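Local coordinates for tubulin-like protein CetZ2 (Haloferax volcanii, PDB 4B45) that binds GTP and takes part in the control of cell shape as a tubulin-like protein of the archaeal cytoskeleton, at residues G12-S17 with A181-I186; V190-A195 with L225-A230. One frame throughout, in Å; residues are numbered along the deposited sequence.

How the contacts relate
Contacts 1 and 2 use successive parts of one helix, 175-196, and the centres of the two contacts lie about 14 Å apart. In contact 1, residues 181-186 face helix 9-26 of the GTPase domain at the guanine end of the nucleotide pocket; in contact 2, residues 190-195 face strand 222-231 of the C-terminal domain. Both are buried, although Lys14 in contact 1 remains partly exposed, and they bury similar areas, 192 and 172 Å². Their chemistry differs with place: contact 1 combines a small apolar patch with polar groups directed at the bound nucleotide, whereas the side chains that meet in contact 2 are apolar or aromatic. The shared helix thus bridges the two domains.

Contact 1 (G12-S17 with A181-I186); sequences GGKLAS and AINEAI. With GSP (5'-guanosine-diphosphate-monothiophosphate), chain C.
Leu15 and Asn183 mark the closest approach of the two backbones, their CA atoms 5.3 Å apart where the segment axes cross at -46°. No hydrogen bond joins the segments directly; guanine bridges them. With CG beside its own backbone N (chi1 -66°), Asn183 sets its carboxamide nearly coplanar with the base. There, OD1 accepts from GSP N1 at 2.7 Å and, weakly, from GSP N2, while Asn183 ND2 donates to GSP O6 at 3.1 Å in a fairly straight bond (161°). Lys14 runs alongside that same O6, its chain bent at the third torsion, and NZ adds a weak bond to O6 at 3.2 Å. An alanine in place of Lys14 would strip away this chain beyond CB and is likely to leave O6 with Asn183 ND2 as its sole hydrogen-bond donor from the two segments. Behind the polar edge, Leu15 CD1 meets Ile186 CG2 at 3.8 Å and Asn183 O at 3.7 Å, a patch backed by Leu130 and Ile132. Matching an acceptor to N1 and N2 and donors to O6 implies recognition of guanine, probably at adenine's expense.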
loop_
_atom_site.group_PDB
_atom_site.type_symbol
_atom_site.label_atom_id
_atom_site.label_comp_id
_atom_site.label_asym_id
_atom_site.label_seq_id
_atom_site.Cartn_x
_atom_site.Cartn_y
_atom_site.Cartn_z
ATOM N N GLY A 12 3.801 6.169 8.671
ATOM C CA GLY A 12 4.568 5.154 7.960
ATOM C C GLY A 12 5.045 4.019 8.855
ATOM O O GLY A 12 4.991 2.844 8.482
ATOM N N GLY A 13 5.501 4.360 10.052
ATOM C CA GLY A 13 5.985 3.345 10.969
ATOM C C GLY A 13 4.845 2.496 11.495
ATOM O O GLY A 13 5.001 1.301 11.745
ATOM N N LYS A 14 3.691 3.126 11.681
ATOM C CA LYS A 14 2.508 2.415 12.144
ATOM C C LYS A 14 1.979 1.436 11.082
ATOM O O LYS A 14 1.654 0.288 11.384
ATOM C CB LYS A 14 1.415 3.400 12.556
ATOM C CG LYS A 14 1.551 3.919 13.985
ATOM C CD LYS A 14 0.188 4.383 14.518
ATOM C CE LYS A 14 0.137 5.903 14.735
ATOM N NZ LYS A 14 -1.260 6.438 14.921
ATOM N N LEU A 15 1.893 1.892 9.841
ATOM C CA LEU A 15 1.424 1.028 8.764
ATOM C C LEU A 15 2.446 -0.072 8.481
ATOM O O LEU A 15 2.078 -1.228 8.298
ATOM C CB LEU A 15 1.113 1.843 7.503
ATOM C CG LEU A 15 0.586 1.084 6.277
ATOM C CD1 LEU A 15 -0.600 0.218 6.659
ATOM C CD2 LEU A 15 0.209 2.061 5.174
ATOM N N ALA A 16 3.727 0.282 8.458
ATOM C CA ALA A 16 4.778 -0.726 8.280
ATOM C C ALA A 16 4.757 -1.809 9.364
ATOM O O ALA A 16 4.988 -2.979 9.078
ATOM C CB ALA A 16 6.153 -0.079 8.198
ATOM N N SER A 17 4.472 -1.421 10.601
ATOM C CA SER A 17 4.320 -2.395 11.686
ATOM C C SER A 17 3.122 -3.318 11.482
ATOM O O SER A 17 3.208 -4.517 11.748
ATOM C CB SER A 17 4.176 -1.692 13.040
ATOM O OG SER A 17 5.362 -0.993 13.381
ATOM N N ALA A 181 -7.783 0.693 12.280
ATOM C CA ALA A 181 -8.658 -0.008 11.336
ATOM C C ALA A 181 -8.191 0.194 9.913
ATOM O O ALA A 181 -8.216 -0.737 9.117
ATOM C CB ALA A 181 -10.127 0.437 11.481
ATOM N N ILE A 182 -7.764 1.406 9.580
ATOM C CA ILE A 182 -7.232 1.648 8.237
ATOM C C ILE A 182 -5.965 0.846 8.010
ATOM O O ILE A 182 -5.803 0.183 6.986
ATOM C CB ILE A 182 -6.870 3.116 8.016
ATOM C CG1 ILE A 182 -8.109 4.003 8.147
ATOM C CG2 ILE A 182 -6.213 3.294 6.651
ATOM C CD1 ILE A 182 -7.778 5.491 8.198
ATOM N N ASN A 183 -5.065 0.898 8.979
ATOM C CA ASN A 183 -3.803 0.197 8.843
ATOM C C ASN A 183 -4.015 -1.300 8.685
ATOM O O ASN A 183 -3.330 -1.966 7.899
ATOM C CB ASN A 183 -2.913 0.460 10.055
ATOM C CG ASN A 183 -2.470 1.895 10.149
ATOM O OD1 ASN A 183 -2.557 2.659 9.178
ATOM N ND2 ASN A 183 -1.979 2.275 11.317
ATOM N N GLU A 184 -4.966 -1.827 9.443
ATOM C CA GLU A 184 -5.224 -3.255 9.429
ATOM C C GLU A 184 -5.836 -3.716 8.103
ATOM O O GLU A 184 -5.531 -4.811 7.615
ATOM C CB GLU A 184 -6.119 -3.640 10.600
ATOM C CG GLU A 184 -5.388 -3.749 11.920
ATOM C CD GLU A 184 -4.759 -5.115 12.120
ATOM O OE1 GLU A 184 -3.971 -5.548 11.247
ATOM O OE2 GLU A 184 -5.053 -5.757 13.155
ATOM N N ALA A 185 -6.700 -2.886 7.526
ATOM C CA ALA A 185 -7.324 -3.240 6.257
ATOM C C ALA A 185 -6.256 -3.191 5.185
ATOM O O ALA A 185 -6.216 -4.031 4.285
ATOM C CB ALA A 185 -8.457 -2.292 5.923
ATOM N N ILE A 186 -5.375 -2.206 5.280
ATOM C CA ILE A 186 -4.340 -2.075 4.267
ATOM C C ILE A 186 -3.382 -3.236 4.386
ATOM O O ILE A 186 -2.991 -3.839 3.380
ATOM C CB ILE A 186 -3.612 -0.734 4.350
ATOM C CG1 ILE A 186 -4.541 0.361 3.838
ATOM C CG2 ILE A 186 -2.367 -0.750 3.479
ATOM C CD1 ILE A 186 -5.046 0.087 2.428
HETATM P PG GSP C . 4.683 15.550 11.649
HETATM O O3B GSP C . 5.510 14.401 10.894
HETATM S S1G GSP C . 2.900 16.112 10.762
HETATM O O2G GSP C . 4.397 15.121 13.118
HETATM O O3G GSP C . 5.562 16.732 11.563
HETATM P PB GSP C . 4.982 12.963 10.440
HETATM O O1B GSP C . 5.386 11.846 11.370
HETATM O O2B GSP C . 5.586 12.669 9.074
HETATM P PA GSP C . 2.495 11.682 10.219
HETATM O O1A GSP C . 1.680 11.436 11.461
HETATM O O2A GSP C . 3.223 10.407 9.882
HETATM O O3A GSP C . 3.413 12.947 10.346
HETATM O "O5'" GSP C . 1.582 11.952 8.992
HETATM C "C5'" GSP C . 0.368 12.619 9.080
HETATM C "C4'" GSP C . -0.625 12.095 8.132
HETATM O "O4'" GSP C . -0.731 10.708 8.255
HETATM C "C3'" GSP C . -1.978 12.628 8.385
HETATM O "O3'" GSP C . -2.624 12.630 7.171
HETATM C "C2'" GSP C . -2.601 11.647 9.268
HETATM O "O2'" GSP C . -3.973 11.639 9.060
HETATM C "C1'" GSP C . -2.040 10.396 8.795
HETATM N N9 GSP C . -1.846 9.364 9.793
HETATM C C8 GSP C . -1.288 9.511 10.999
HETATM N N7 GSP C . -1.237 8.312 11.611
HETATM C C5 GSP C . -1.768 7.377 10.766
HETATM C C6 GSP C . -1.956 5.972 10.872
HETATM O O6 GSP C . -1.594 5.271 12.007
HETATM N N1 GSP C . -2.529 5.322 9.831
HETATM C C2 GSP C . -2.895 5.993 8.716
HETATM N N2 GSP C . -3.503 5.224 7.623
HETATM N N3 GSP C . -2.728 7.317 8.569
HETATM C C4 GSP C . -2.161 8.038 9.606
#

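Contact 2 (V190-A195 with L225-A230)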
loop_
_atom_site.group_PDB
_atom_site.type_symbol
_atom_site.label_atom_id
_atom_site.label_comp_id
_atom_site.label_asym_id
_atom_site.label_seq_id
_atom_site.Cartn_x
_atom_site.Cartn_y
_atom_site.Cartn_z
ATOM N N VAL A 190 -2.452 -5.671 1.277
ATOM C CA VAL A 190 -1.080 -5.686 0.779
ATOM C C VAL A 190 -0.410 -7.012 1.104
ATOM O O VAL A 190 0.233 -7.616 0.243
ATOM C CB VAL A 190 -0.270 -4.503 1.334
ATOM C CG1 VAL A 190 1.200 -4.599 0.912
ATOM C CG2 VAL A 190 -0.881 -3.187 0.859
ATOM N N GLY A 191 -0.591 -7.473 2.340
ATOM C CA GLY A 191 -0.041 -8.746 2.775
ATOM C C GLY A 191 -0.439 -9.910 1.875
ATOM O O GLY A 191 0.401 -10.748 1.537
ATOM N N LEU A 192 -1.717 -9.963 1.486
ATOM C CA LEU A 192 -2.210 -11.034 0.634
ATOM C C LEU A 192 -1.580 -10.909 -0.741
ATOM O O LEU A 192 -1.243 -11.906 -1.367
ATOM C CB LEU A 192 -3.743 -10.983 0.507
ATOM C CG LEU A 192 -4.528 -11.458 1.726
ATOM C CD1 LEU A 192 -6.031 -11.254 1.520
ATOM C CD2 LEU A 192 -4.211 -12.904 2.078
ATOM N N LEU A 193 -1.432 -9.675 -1.212
ATOM C CA LEU A 193 -0.787 -9.443 -2.498
ATOM C C LEU A 193 0.654 -9.945 -2.471
ATOM O O LEU A 193 1.119 -10.592 -3.411
ATOM C CB LEU A 193 -0.820 -7.963 -2.841
ATOM C CG LEU A 193 -0.051 -7.569 -4.097
ATOM C CD1 LEU A 193 -0.851 -7.968 -5.303
ATOM C CD2 LEU A 193 0.257 -6.071 -4.114
ATOM N N LEU A 194 1.353 -9.650 -1.378
ATOM C CA LEU A 194 2.719 -10.103 -1.197
ATOM C C LEU A 194 2.787 -11.609 -1.012
ATOM O O LEU A 194 3.727 -12.255 -1.478
ATOM C CB LEU A 194 3.355 -9.401 0.013
ATOM C CG LEU A 194 3.467 -7.873 -0.041
ATOM C CD1 LEU A 194 3.965 -7.318 1.299
ATOM C CD2 LEU A 194 4.381 -7.432 -1.178
ATOM N N ALA A 195 1.792 -12.174 -0.333
ATOM C CA ALA A 195 1.809 -13.604 -0.031
ATOM C C ALA A 195 1.518 -14.501 -1.242
ATOM O O ALA A 195 2.007 -15.639 -1.312
ATOM C CB ALA A 195 0.829 -13.916 1.083
ATOM N N LEU A 225 -5.178 -0.668 -4.919
ATOM C CA LEU A 225 -5.332 -2.079 -4.614
ATOM C C LEU A 225 -6.735 -2.349 -4.129
ATOM O O LEU A 225 -7.127 -1.856 -3.085
ATOM C CB LEU A 225 -4.310 -2.537 -3.571
ATOM C CG LEU A 225 -4.337 -4.051 -3.297
ATOM C CD1 LEU A 225 -4.199 -4.863 -4.609
ATOM C CD2 LEU A 225 -3.271 -4.494 -2.280
ATOM N N GLY A 226 -7.490 -3.128 -4.897
ATOM C CA GLY A 226 -8.869 -3.405 -4.561
ATOM C C GLY A 226 -9.051 -4.735 -3.857
ATOM O O GLY A 226 -8.345 -5.708 -4.142
ATOM N N TYR A 227 -10.017 -4.785 -2.946
ATOM C CA TYR A 227 -10.337 -6.025 -2.254
ATOM C C TYR A 227 -11.836 -6.158 -1.954
ATOM O O TYR A 227 -12.498 -5.186 -1.560
ATOM C CB TYR A 227 -9.514 -6.136 -0.972
ATOM C CG TYR A 227 -9.824 -7.355 -0.132
ATOM C CD1 TYR A 227 -9.252 -8.579 -0.422
ATOM C CD2 TYR A 227 -10.689 -7.272 0.957
ATOM C CE1 TYR A 227 -9.533 -9.699 0.348
ATOM C CE2 TYR A 227 -10.982 -8.382 1.727
ATOM C CZ TYR A 227 -10.402 -9.594 1.414
ATOM O OH TYR A 227 -10.677 -10.701 2.185
ATOM N N ALA A 228 -12.372 -7.358 -2.176
ATOM C CA ALA A 228 -13.723 -7.705 -1.723
ATOM C C ALA A 228 -13.857 -9.215 -1.576
ATOM O O ALA A 228 -13.179 -9.972 -2.278
ATOM C CB ALA A 228 -14.790 -7.162 -2.677
ATOM N N SER A 229 -14.725 -9.655 -0.666
ATOM C CA SER A 229 -14.889 -11.089 -0.415
ATOM C C SER A 229 -16.344 -11.515 -0.260
ATOM O O SER A 229 -17.237 -10.693 -0.059
ATOM C CB SER A 229 -14.098 -11.527 0.818
ATOM O OG SER A 229 -14.739 -11.096 2.008
ATOM N N ALA A 230 -16.567 -12.819 -0.352
ATOM C CA ALA A 230 -17.912 -13.375 -0.280
ATOM C C ALA A 230 -17.824 -14.789 0.239
ATOM O O ALA A 230 -16.805 -15.465 0.058
ATOM C CB ALA A 230 -18.538 -13.383 -1.644
#
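Leu225 and Tyr227 carry the strand's share of this contact, reaching from one side of strand 222-231 to three residues of the helix, Val190, Leu192 and Leu193. The segments run almost at right angles, with 99° between their directions and 10.0 Å between their axes at closest approach, so side chains rather than backbones span the separation.

The aliphatic contacts converge on one methyl. Leu225 holds CG anti to its backbone N (chi1 -175°), and its CD2 comes against the helix main chain, 3.8 Å from Val190 N and 3.9 Å from Val190 CA. The same CD2 lies 4.2 Å from Val190 CG2 and 4.3 Å from Leu193 CD2. One branch of the leucine is therefore seated against the Val190 main chain, with the Val190 and Leu193 methyls slightly farther off.

The aliphatic-aromatic contact is made two residues along the strand. There Leu192 CD1 approaches Tyr227 CE1 at 4.0 Å, the two side chains meeting at a slant; this is van der Waals packing rather than a ring stack. Leu313 of strand 309-319 touches both Leu192 and Tyr227, which ties the pair to the neighbouring strand.

Hydrogen bonding contributes nothing across the interface: the backbone bonds found run within the helix or from either element to other parts of the chain. Within the helix Leu194 N bonds to Val190 O at 2.8 Å, whereas on the strand Gly226 and Ala228 pair with Val314 and Ser312.

Ala228 and Ala230 instead touch helix 240-252, placing strand 222-231 between two helical layers. This is the arrangement of the tubulin/FtsZ fold, in which a long central helix, here 175-196, leads from the nucleotide-binding domain and packs against the mixed sheet of the C-terminal domain.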